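ABC transporter periplasmic peptide-binding protein (Pseudoalteromonas, PDB 4QFL) binds dipeptides, here the dipeptide Ala-Phe, in the periplasm and probably delivers them to an ABC transporter for uptake. Local coordinates at residues Y106-D117 with V184-M192; R508-I519 with F524-K535. All blocks are in the same frame, centred on the assembly; numbering follows the deposited sequence.

Interaction 1. Residues Y106-D117 with V184-M192; sequences YFTPTREFNADD and VVLSKEYAM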
loop_
_atom_site.group_PDB
_atom_site.type_symbol
_atom_site.label_atom_id
_atom_site.label_comp_id
_atom_site.label_asym_id
_atom_site.label_seq_id
_atom_site.Cartn_x
_atom_site.Cartn_y
_atom_site.Cartn_z
ATOM N N TYR A 106 26.566 -2.363 12.430
ATOM C CA TYR A 106 26.781 -0.932 12.558
ATOM C C TYR A 106 26.200 -0.328 13.846
ATOM O O TYR A 106 26.369 0.863 14.101
ATOM C CB TYR A 106 26.233 -0.220 11.311
ATOM C CG TYR A 106 24.928 -0.818 10.819
ATOM C CD1 TYR A 106 23.706 -0.362 11.298
ATOM C CD2 TYR A 106 24.920 -1.856 9.896
ATOM C CE1 TYR A 106 22.512 -0.917 10.868
ATOM C CE2 TYR A 106 23.730 -2.415 9.458
ATOM C CZ TYR A 106 22.533 -1.938 9.949
ATOM O OH TYR A 106 21.351 -2.489 9.523
ATOM N N PHE A 107 25.534 -1.144 14.670
ATOM C CA PHE A 107 24.891 -0.637 15.898
ATOM C C PHE A 107 24.731 -1.685 16.999
ATOM O O PHE A 107 24.380 -2.833 16.731
ATOM C CB PHE A 107 23.524 -0.017 15.575
ATOM C CG PHE A 107 22.751 0.470 16.791
ATOM C CD1 PHE A 107 23.044 1.691 17.384
ATOM C CD2 PHE A 107 21.697 -0.278 17.309
ATOM C CE1 PHE A 107 22.319 2.142 18.471
ATOM C CE2 PHE A 107 20.967 0.175 18.400
ATOM C CZ PHE A 107 21.286 1.383 18.981
ATOM N N THR A 108 24.998 -1.273 18.235
ATOM C CA THR A 108 24.735 -2.081 19.420
ATOM C C THR A 108 24.044 -1.198 20.451
ATOM O O THR A 108 24.609 -0.177 20.874
ATOM C CB THR A 108 26.036 -2.604 20.067
ATOM O OG1 THR A 108 26.841 -3.260 19.080
ATOM C CG2 THR A 108 25.721 -3.575 21.194
ATOM N N PRO A 109 22.820 -1.580 20.860
ATOM C CA PRO A 109 22.044 -0.815 21.845
ATOM C C PRO A 109 22.724 -0.749 23.207
ATOM O O PRO A 109 23.446 -1.675 23.570
ATOM C CB PRO A 109 20.737 -1.613 21.961
ATOM C CG PRO A 109 21.056 -2.976 21.425
ATOM C CD PRO A 109 22.066 -2.739 20.346
ATOM N N THR A 110 22.499 0.339 23.938
ATOM C CA THR A 110 22.923 0.430 25.330
ATOM C C THR A 110 21.718 0.458 26.262
ATOM O O THR A 110 21.865 0.506 27.478
ATOM C CB THR A 110 23.794 1.675 25.585
ATOM O OG1 THR A 110 23.023 2.865 25.377
ATOM C CG2 THR A 110 24.986 1.683 24.659
ATOM N N ARG A 111 20.524 0.434 25.677
ATOM C CA ARG A 111 19.281 0.413 26.437
ATOM C C ARG A 111 18.180 -0.269 25.633
ATOM O O ARG A 111 18.322 -0.490 24.433
ATOM C CB ARG A 111 18.856 1.833 26.821
ATOM C CG ARG A 111 18.559 2.737 25.643
ATOM C CD ARG A 111 17.552 3.816 26.008
ATOM N NE ARG A 111 17.266 4.696 24.875
ATOM C CZ ARG A 111 16.264 4.510 24.018
ATOM N NH1 ARG A 111 15.434 3.485 24.168
ATOM N NH2 ARG A 111 16.074 5.366 23.020
ATOM N N GLU A 112 17.088 -0.620 26.302
ATOM C CA GLU A 112 15.967 -1.248 25.624
ATOM C C GLU A 112 14.940 -0.217 25.162
ATOM O O GLU A 112 14.971 0.952 25.560
ATOM C CB GLU A 112 15.317 -2.301 26.530
ATOM C CG GLU A 112 16.268 -3.419 26.937
ATOM C CD GLU A 112 15.584 -4.543 27.686
ATOM O OE1 GLU A 112 14.457 -4.329 28.175
ATOM O OE2 GLU A 112 16.169 -5.642 27.790
ATOM N N PHE A 113 14.033 -0.671 24.310
ATOM C CA PHE A 113 12.930 0.138 23.812
ATOM C C PHE A 113 12.119 0.827 24.921
ATOM O O PHE A 113 11.740 0.205 25.922
ATOM C CB PHE A 113 12.017 -0.736 22.944
ATOM C CG PHE A 113 10.650 -0.186 22.782
ATOM C CD1 PHE A 113 10.447 0.984 22.071
ATOM C CD2 PHE A 113 9.562 -0.829 23.341
ATOM C CE1 PHE A 113 9.179 1.507 21.924
ATOM C CE2 PHE A 113 8.292 -0.316 23.203
ATOM C CZ PHE A 113 8.099 0.858 22.490
ATOM N N ASN A 114 11.867 2.122 24.744
ATOM C CA ASN A 114 11.039 2.861 25.693
ATOM C C ASN A 114 10.309 4.005 25.016
ATOM O O ASN A 114 10.340 4.130 23.784
ATOM C CB ASN A 114 11.863 3.368 26.885
ATOM C CG ASN A 114 12.923 4.369 26.479
ATOM O OD1 ASN A 114 12.732 5.154 25.552
ATOM N ND2 ASN A 114 14.060 4.338 27.170
ATOM N N ALA A 115 9.643 4.823 25.825
ATOM C CA ALA A 115 8.844 5.945 25.333
ATOM C C ALA A 115 9.609 6.893 24.408
ATOM O O ALA A 115 9.031 7.484 23.505
ATOM C CB ALA A 115 8.258 6.718 26.505
ATOM N N ASP A 116 10.905 7.055 24.656
ATOM C CA ASP A 116 11.732 7.952 23.858
ATOM C C ASP A 116 11.755 7.567 22.378
ATOM O O ASP A 116 11.823 8.433 21.504
ATOM C CB ASP A 116 13.154 7.983 24.406
ATOM C CG ASP A 116 13.257 8.750 25.701
ATOM O OD1 ASP A 116 12.357 9.574 25.967
ATOM O OD2 ASP A 116 14.244 8.545 26.441
ATOM N N ASP A 117 11.707 6.267 22.110
ATOM C CA ASP A 117 11.716 5.745 20.744
ATOM C C ASP A 117 10.411 6.039 20.024
ATOM O O ASP A 117 10.390 6.327 18.824
ATOM C CB ASP A 117 11.967 4.246 20.775
ATOM C CG ASP A 117 13.267 3.897 21.467
ATOM O OD1 ASP A 117 14.321 4.375 21.002
ATOM O OD2 ASP A 117 13.229 3.167 22.484
ATOM N N VAL A 184 5.888 1.768 11.910
ATOM C CA VAL A 184 6.798 0.945 12.705
ATOM C C VAL A 184 7.530 1.805 13.700
ATOM O O VAL A 184 7.584 3.025 13.552
ATOM C CB VAL A 184 7.830 0.226 11.848
ATOM C CG1 VAL A 184 7.139 -0.653 10.807
ATOM C CG2 VAL A 184 8.772 1.219 11.196
ATOM N N VAL A 185 8.099 1.160 14.710
ATOM C CA VAL A 185 8.909 1.845 15.716
ATOM C C VAL A 185 10.407 1.817 15.399
ATOM O O VAL A 185 10.984 0.745 15.177
ATOM C CB VAL A 185 8.695 1.221 17.103
ATOM C CG1 VAL A 185 9.617 1.872 18.119
ATOM C CG2 VAL A 185 7.245 1.371 17.516
ATOM N N LEU A 186 11.031 2.993 15.397
ATOM C CA LEU A 186 12.453 3.120 15.081
ATOM C C LEU A 186 13.313 3.320 16.327
ATOM O O LEU A 186 12.793 3.550 17.414
ATOM C CB LEU A 186 12.683 4.288 14.117
ATOM C CG LEU A 186 11.852 4.270 12.837
ATOM C CD1 LEU A 186 12.143 5.505 11.992
ATOM C CD2 LEU A 186 12.173 3.024 12.076
ATOM N N SER A 187 14.630 3.236 16.148
ATOM C CA SER A 187 15.593 3.413 17.238
ATOM C C SER A 187 16.090 4.847 17.396
ATOM O O SER A 187 16.791 5.368 16.524
ATOM C CB SER A 187 16.816 2.523 17.029
ATOM O OG SER A 187 17.830 2.875 17.961
ATOM N N LYS A 188 15.753 5.472 18.520
ATOM C CA LYS A 188 16.270 6.797 18.815
ATOM C C LYS A 188 17.764 6.757 19.090
ATOM O O LYS A 188 18.510 7.635 18.645
ATOM C CB LYS A 188 15.544 7.444 19.989
ATOM C CG LYS A 188 15.959 8.895 20.164
ATOM C CD LYS A 188 15.269 9.580 21.317
ATOM C CE LYS A 188 15.708 11.033 21.385
ATOM N NZ LYS A 188 15.079 11.776 22.509
ATOM N N GLU A 189 18.215 5.744 19.821
ATOM C CA GLU A 189 19.640 5.659 20.116
ATOM C C GLU A 189 20.464 5.574 18.836
ATOM O O GLU A 189 21.464 6.264 18.690
ATOM C CB GLU A 189 19.966 4.494 21.047
ATOM C CG GLU A 189 21.451 4.432 21.384
ATOM C CD GLU A 189 21.789 3.339 22.374
ATOM O OE1 GLU A 189 20.949 2.434 22.557
ATOM O OE2 GLU A 189 22.894 3.387 22.967
ATOM N N TYR A 190 20.037 4.730 17.907
ATOM C CA TYR A 190 20.707 4.624 16.621
ATOM C C TYR A 190 20.682 5.981 15.943
ATOM O O TYR A 190 21.713 6.484 15.501
ATOM C CB TYR A 190 20.008 3.574 15.753
ATOM C CG TYR A 190 20.634 3.314 14.397
ATOM C CD1 TYR A 190 22.014 3.240 14.235
ATOM C CD2 TYR A 190 19.840 3.115 13.282
ATOM C CE1 TYR A 190 22.576 3.000 12.999
ATOM C CE2 TYR A 190 20.390 2.870 12.048
ATOM C CZ TYR A 190 21.761 2.813 11.906
ATOM O OH TYR A 190 22.307 2.560 10.663
ATOM N N ALA A 191 19.503 6.583 15.885
ATOM C CA ALA A 191 19.345 7.876 15.213
ATOM C C ALA A 191 20.233 8.962 15.807
ATOM O O ALA A 191 20.833 9.741 15.074
ATOM C CB ALA A 191 17.898 8.312 15.236
ATOM N N MET A 192 20.311 9.014 17.132
ATOM C CA MET A 192 21.136 10.003 17.823
ATOM C C MET A 192 22.629 9.717 17.655
ATOM O O MET A 192 23.450 10.634 17.615
ATOM C CB MET A 192 20.760 10.054 19.308
ATOM C CG MET A 192 19.402 10.680 19.576
ATOM S SD MET A 192 19.134 12.139 18.537
ATOM C CE MET A 192 18.014 11.488 17.306
HETATM O O HOH W 1 18.569 1.467 22.103
HETATM O O HOH W 2 12.439 11.315 22.094
HETATM O O HOH W 3 16.954 3.220 20.776
#
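Glu189 holds its CG opposite the backbone N (chi1 -178°) and stays extended, which carries its carboxylate from the first turn of helix 188-196 up to Thr110. Phe107 has the same first torsion (chi1 177°), and this lays its ring beside Tyr190. At Thr110 the carboxylate is bound by both oxygens. The backbone N of Thr110 donates to Glu189 OE1 on its syn lone pair, at 2.9 Å and nearly straight. Thr110 OG1 donates to Glu189 OE2 over a very short 2.5 Å. A water links Glu189 OE1 to Arg111 O.

The Phe107 ring is packed from two directions. Tyr190 CB lies over one face, 3.9 Å from the ring centroid, in a CH-pi contact. Glu189 CG meets the ring edge in plane. Tyr106 extends this aromatic cluster, with its CD1 3.3 Å from Tyr190 OH. The two hydroxyls are bonded elsewhere, Tyr190 to Tyr206 O and Tyr106 to Pro207 O.

Asp117 joins the other end. Lys188 N donates to Asp117 OD1 on the anti lone pair, at 3.1 Å. Arg111 grips the same carboxylate end-on, NH1 to OD2 at 2.8 Å and NH2 to OD1 from above the carboxylate plane. Asn114 N also donates to Asp117 OD2. Asn114 is the N-cap of helix 115-126: its OD1 accepts from Asp116 N, and with Asp117 it makes a capping box. Ser187 OG caps helix 188-196 through Tyr190 N. A further water bridges Asp117 OD1, Ser187 OG and Glu189 N.

Each Asp117 oxygen thus has two protein donors, so the carboxylate is fixed in rotation and is probably kept ionised. One carboxylate ties together the starts of two helices, and a second, Glu189, pins the loop that leads into helix 115-126.

Interaction 2. Residues R508-I519 with F524-K535; sequences RFQASSADVEGI and FGAISLANARKK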
loop_
_atom_site.group_PDB
_atom_site.type_symbol
_atom_site.label_atom_id
_atom_site.label_comp_id
_atom_site.label_asym_id
_atom_site.label_seq_id
_atom_site.Cartn_x
_atom_site.Cartn_y
_atom_site.Cartn_z
ATOM N N ARG A 508 -5.779 -12.400 -3.798
ATOM C CA ARG A 508 -4.387 -12.363 -3.379
ATOM C C ARG A 508 -3.748 -13.750 -3.512
ATOM O O ARG A 508 -4.123 -14.671 -2.799
ATOM C CB ARG A 508 -4.301 -11.860 -1.941
ATOM C CG ARG A 508 -2.903 -11.535 -1.486
ATOM C CD ARG A 508 -2.889 -10.924 -0.099
ATOM N NE ARG A 508 -1.604 -10.289 0.158
ATOM C CZ ARG A 508 -1.384 -9.434 1.145
ATOM N NH1 ARG A 508 -2.365 -9.134 1.982
ATOM N NH2 ARG A 508 -0.190 -8.885 1.294
ATOM N N PHE A 509 -2.796 -13.899 -4.430
ATOM C CA PHE A 509 -2.120 -15.183 -4.644
ATOM C C PHE A 509 -0.667 -15.173 -4.160
ATOM O O PHE A 509 0.011 -14.156 -4.222
ATOM C CB PHE A 509 -2.072 -15.550 -6.131
ATOM C CG PHE A 509 -3.401 -15.888 -6.739
ATOM C CD1 PHE A 509 -3.918 -17.171 -6.637
ATOM C CD2 PHE A 509 -4.105 -14.933 -7.463
ATOM C CE1 PHE A 509 -5.128 -17.487 -7.216
ATOM C CE2 PHE A 509 -5.321 -15.239 -8.046
ATOM C CZ PHE A 509 -5.835 -16.522 -7.921
ATOM N N GLN A 510 -0.185 -16.325 -3.708
ATOM C CA GLN A 510 1.238 -16.521 -3.487
ATOM C C GLN A 510 1.646 -17.971 -3.695
ATOM O O GLN A 510 0.978 -18.887 -3.216
ATOM C CB GLN A 510 1.652 -16.090 -2.091
ATOM C CG GLN A 510 3.131 -16.299 -1.824
ATOM C CD GLN A 510 3.530 -15.742 -0.490
ATOM O OE1 GLN A 510 3.392 -16.406 0.533
ATOM N NE2 GLN A 510 4.003 -14.501 -0.484
ATOM N N ALA A 511 2.747 -18.177 -4.410
ATOM C CA ALA A 511 3.245 -19.525 -4.623
ATOM C C ALA A 511 4.424 -19.808 -3.712
ATOM O O ALA A 511 5.230 -18.932 -3.433
ATOM C CB ALA A 511 3.635 -19.735 -6.074
ATOM N N SER A 512 4.523 -21.044 -3.244
ATOM C CA SER A 512 5.666 -21.427 -2.442
ATOM C C SER A 512 5.940 -22.925 -2.508
ATOM O O SER A 512 5.056 -23.723 -2.822
ATOM C CB SER A 512 5.483 -20.958 -0.989
ATOM O OG SER A 512 4.340 -21.533 -0.377
ATOM N N SER A 513 7.183 -23.292 -2.224
ATOM C CA SER A 513 7.522 -24.687 -2.014
ATOM C C SER A 513 6.669 -25.306 -0.904
ATOM O O SER A 513 6.376 -24.678 0.120
ATOM C CB SER A 513 8.992 -24.834 -1.664
ATOM O OG SER A 513 9.152 -25.999 -0.879
ATOM N N ALA A 514 6.269 -26.552 -1.115
ATOM C CA ALA A 514 5.481 -27.255 -0.125
ATOM C C ALA A 514 6.275 -27.392 1.162
ATOM O O ALA A 514 5.728 -27.758 2.192
ATOM C CB ALA A 514 5.070 -28.613 -0.639
ATOM N N ASP A 515 7.565 -27.093 1.100
ATOM C CA ASP A 515 8.401 -27.163 2.291
ATOM C C ASP A 515 8.130 -26.016 3.251
ATOM O O ASP A 515 8.578 -26.046 4.395
ATOM C CB ASP A 515 9.882 -27.146 1.911
ATOM C CG ASP A 515 10.432 -28.531 1.647
ATOM O OD1 ASP A 515 9.875 -29.504 2.203
ATOM O OD2 ASP A 515 11.429 -28.639 0.895
ATOM N N VAL A 516 7.419 -24.994 2.786
ATOM C CA VAL A 516 7.238 -23.797 3.590
ATOM C C VAL A 516 5.880 -23.771 4.251
ATOM O O VAL A 516 4.898 -24.282 3.723
ATOM C CB VAL A 516 7.419 -22.483 2.770
ATOM C CG1 VAL A 516 8.715 -22.513 1.963
ATOM C CG2 VAL A 516 6.228 -22.247 1.887
ATOM N N GLU A 517 5.851 -23.158 5.428
ATOM C CA GLU A 517 4.620 -22.939 6.165
ATOM C C GLU A 517 4.782 -21.723 7.067
ATOM O O GLU A 517 5.880 -21.201 7.222
ATOM C CB GLU A 517 4.264 -24.169 6.999
ATOM C CG GLU A 517 5.452 -24.809 7.694
ATOM C CD GLU A 517 5.047 -25.922 8.640
ATOM O OE1 GLU A 517 4.958 -25.663 9.851
ATOM O OE2 GLU A 517 4.818 -27.051 8.168
ATOM N N GLY A 518 3.671 -21.276 7.644
ATOM C CA GLY A 518 3.665 -20.163 8.571
ATOM C C GLY A 518 3.632 -18.799 7.919
ATOM O O GLY A 518 3.801 -17.787 8.588
ATOM N N ILE A 519 3.422 -18.768 6.609
ATOM C CA ILE A 519 3.419 -17.510 5.872
ATOM C C ILE A 519 2.028 -16.872 5.881
ATOM O O ILE A 519 1.033 -17.558 5.665
ATOM C CB ILE A 519 3.913 -17.700 4.422
ATOM C CG1 ILE A 519 3.565 -19.097 3.903
ATOM C CG2 ILE A 519 5.413 -17.464 4.336
ATOM C CD1 ILE A 519 4.521 -20.177 4.352
ATOM N N PHE A 524 -5.756 -7.635 4.163
ATOM C CA PHE A 524 -5.152 -6.303 4.099
ATOM C C PHE A 524 -3.697 -6.336 4.563
ATOM O O PHE A 524 -3.254 -7.315 5.160
ATOM C CB PHE A 524 -5.960 -5.289 4.923
ATOM C CG PHE A 524 -6.154 -5.682 6.373
ATOM C CD1 PHE A 524 -5.172 -5.430 7.311
ATOM C CD2 PHE A 524 -7.339 -6.266 6.794
ATOM C CE1 PHE A 524 -5.355 -5.781 8.636
ATOM C CE2 PHE A 524 -7.529 -6.613 8.111
ATOM C CZ PHE A 524 -6.542 -6.372 9.037
ATOM N N GLY A 525 -2.958 -5.272 4.273
ATOM C CA GLY A 525 -1.621 -5.124 4.808
ATOM C C GLY A 525 -0.564 -5.927 4.086
ATOM O O GLY A 525 -0.859 -6.734 3.208
ATOM N N ALA A 526 0.685 -5.698 4.471
ATOM C CA ALA A 526 1.827 -6.335 3.831
ATOM C C ALA A 526 1.996 -7.797 4.224
ATOM O O ALA A 526 1.479 -8.252 5.239
ATOM C CB ALA A 526 3.088 -5.568 4.149
ATOM N N ILE A 527 2.731 -8.522 3.388
ATOM C CA ILE A 527 3.108 -9.903 3.643
ATOM C C ILE A 527 3.983 -9.976 4.895
ATOM O O ILE A 527 4.728 -9.044 5.180
ATOM C CB ILE A 527 3.881 -10.464 2.428
ATOM C CG1 ILE A 527 2.907 -11.043 1.398
ATOM C CG2 ILE A 527 4.892 -11.492 2.860
ATOM C CD1 ILE A 527 3.279 -10.748 -0.061
ATOM N N SER A 528 3.883 -11.072 5.650
ATOM C CA SER A 528 4.776 -11.276 6.794
ATOM C C SER A 528 5.409 -12.650 6.780
ATOM O O SER A 528 4.727 -13.653 6.574
ATOM C CB SER A 528 4.050 -11.060 8.122
ATOM O OG SER A 528 4.880 -11.417 9.217
ATOM N N LEU A 529 6.723 -12.679 6.992
ATOM C CA LEU A 529 7.469 -13.928 7.119
ATOM C C LEU A 529 7.919 -14.134 8.558
ATOM O O LEU A 529 8.789 -14.950 8.830
ATOM C CB LEU A 529 8.687 -13.933 6.196
ATOM C CG LEU A 529 8.466 -13.721 4.694
ATOM C CD1 LEU A 529 9.793 -13.795 3.952
ATOM C CD2 LEU A 529 7.474 -14.713 4.111
ATOM N N ALA A 530 7.318 -13.381 9.471
ATOM C CA ALA A 530 7.644 -13.454 10.890
ATOM C C ALA A 530 7.538 -14.867 11.462
ATOM O O ALA A 530 8.321 -15.246 12.334
ATOM C CB ALA A 530 6.760 -12.499 11.688
ATOM N N ASN A 531 6.562 -15.636 10.985
ATOM C CA ASN A 531 6.349 -16.995 11.488
ATOM C C ASN A 531 6.703 -18.087 10.490
ATOM O O ASN A 531 6.402 -19.261 10.704
ATOM C CB ASN A 531 4.905 -17.183 11.948
ATOM C CG ASN A 531 4.594 -16.408 13.200
ATOM O OD1 ASN A 531 4.985 -16.801 14.307
ATOM N ND2 ASN A 531 3.889 -15.296 13.040
ATOM N N ALA A 532 7.347 -17.696 9.402
ATOM C CA ALA A 532 7.746 -18.651 8.374
ATOM C C ALA A 532 8.750 -19.672 8.900
ATOM O O ALA A 532 9.557 -19.374 9.783
ATOM C CB ALA A 532 8.327 -17.919 7.177
ATOM N N ARG A 533 8.693 -20.877 8.337
ATOM C CA ARG A 533 9.664 -21.934 8.617
ATOM C C ARG A 533 9.680 -22.941 7.473
ATOM O O ARG A 533 8.755 -22.978 6.665
ATOM C CB ARG A 533 9.331 -22.650 9.926
ATOM C CG ARG A 533 7.855 -22.968 10.110
ATOM C CD ARG A 533 7.646 -23.874 11.300
ATOM N NE ARG A 533 8.105 -25.231 11.020
ATOM C CZ ARG A 533 8.973 -25.904 11.768
ATOM N NH1 ARG A 533 9.494 -25.347 12.860
ATOM N NH2 ARG A 533 9.315 -27.140 11.419
ATOM N N LYS A 534 10.726 -23.761 7.399
ATOM C CA LYS A 534 10.781 -24.811 6.380
ATOM C C LYS A 534 10.660 -26.231 6.947
ATOM O O LYS A 534 10.628 -26.422 8.159
ATOM C CB LYS A 534 12.024 -24.655 5.486
ATOM C CG LYS A 534 11.818 -23.643 4.362
ATOM C CD LYS A 534 13.116 -23.069 3.805
ATOM C CE LYS A 534 13.790 -24.029 2.847
ATOM N NZ LYS A 534 14.974 -23.421 2.168
ATOM N N LYS A 535 10.577 -27.211 6.051
ATOM C CA LYS A 535 10.400 -28.613 6.423
ATOM C C LYS A 535 8.974 -28.855 6.913
ATOM O O LYS A 535 8.064 -29.099 6.114
ATOM C CB LYS A 535 11.444 -29.040 7.470
ATOM C CG LYS A 535 11.156 -30.360 8.192
ATOM C CD LYS A 535 10.337 -30.133 9.470
ATOM C CE LYS A 535 9.129 -31.058 9.547
ATOM N NZ LYS A 535 8.227 -30.661 10.651
#
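Glu517 and Arg533 form an antiparallel hydrogen-bonded pair, with Glu517 N donating to Arg533 O at 3.2 Å and Arg533 N to Glu517 O at 3.0 Å. Beyond the pair, Gly518 CA makes a CA-H...O contact with Asn531 O; a side chain there would run into that oxygen. The side chains of Glu517 and Arg533 lie alongside and point the same way. In both, CG sits between the backbone N and the carbonyl carbon (chi1 42° and 43°). Their CG atoms are 3.9 Å apart, and Glu517 OE1 reaches Arg533 NE at 3.4 Å in a salt bridge. Ile519 CG2 presses on Leu529 CD2 at 3.4 Å, a tight carbon contact, and also touches Ala532 CB.

At the other end the extended side chain of Arg508 crosses from strand 500-513 to Gly525. NH1 and NH2 both donate to Gly525 O, at 3.1 and 3.0 Å, with the oxygen at the guanidinium edge. NH1 also bonds Gly522 O. A methionine in its place would probably leave these two carbonyls without their donors and the 522-525 loop freer to move. Ile527 CD1 lies against Gln510 NE2, a buried amide nitrogen with no polar partner in the model.

The C-terminal segment is therefore held to strand 500-513 by a buried charge on neutral carbonyls, and to strand 516-517 by backbone pairing with an outer salt bridge.

The two contacts do not touch: their centres are 29 Å apart and their nearest atoms about 9 Å. Both are partly buried, and each grades from buried to exposed residues. Interaction 1 joins the N-terminal ends of helices 115-126 and 188-196, distant in sequence, mainly through carboxylates, waters and an aromatic cluster. Interaction 2 joins neighbours in sequence at the chain's end. It relies more on backbone pairing and on an arginine bound to carbonyls. Only interaction 2 approaches the peptide site: the side chain of Ala526 is about 7 Å from the bound alanine. In interaction 1 the buried Asp117 is matched by Arg111, whereas buried Arg508 in interaction 2 meets neutral carbonyls, and the salt bridge there lies at the surface.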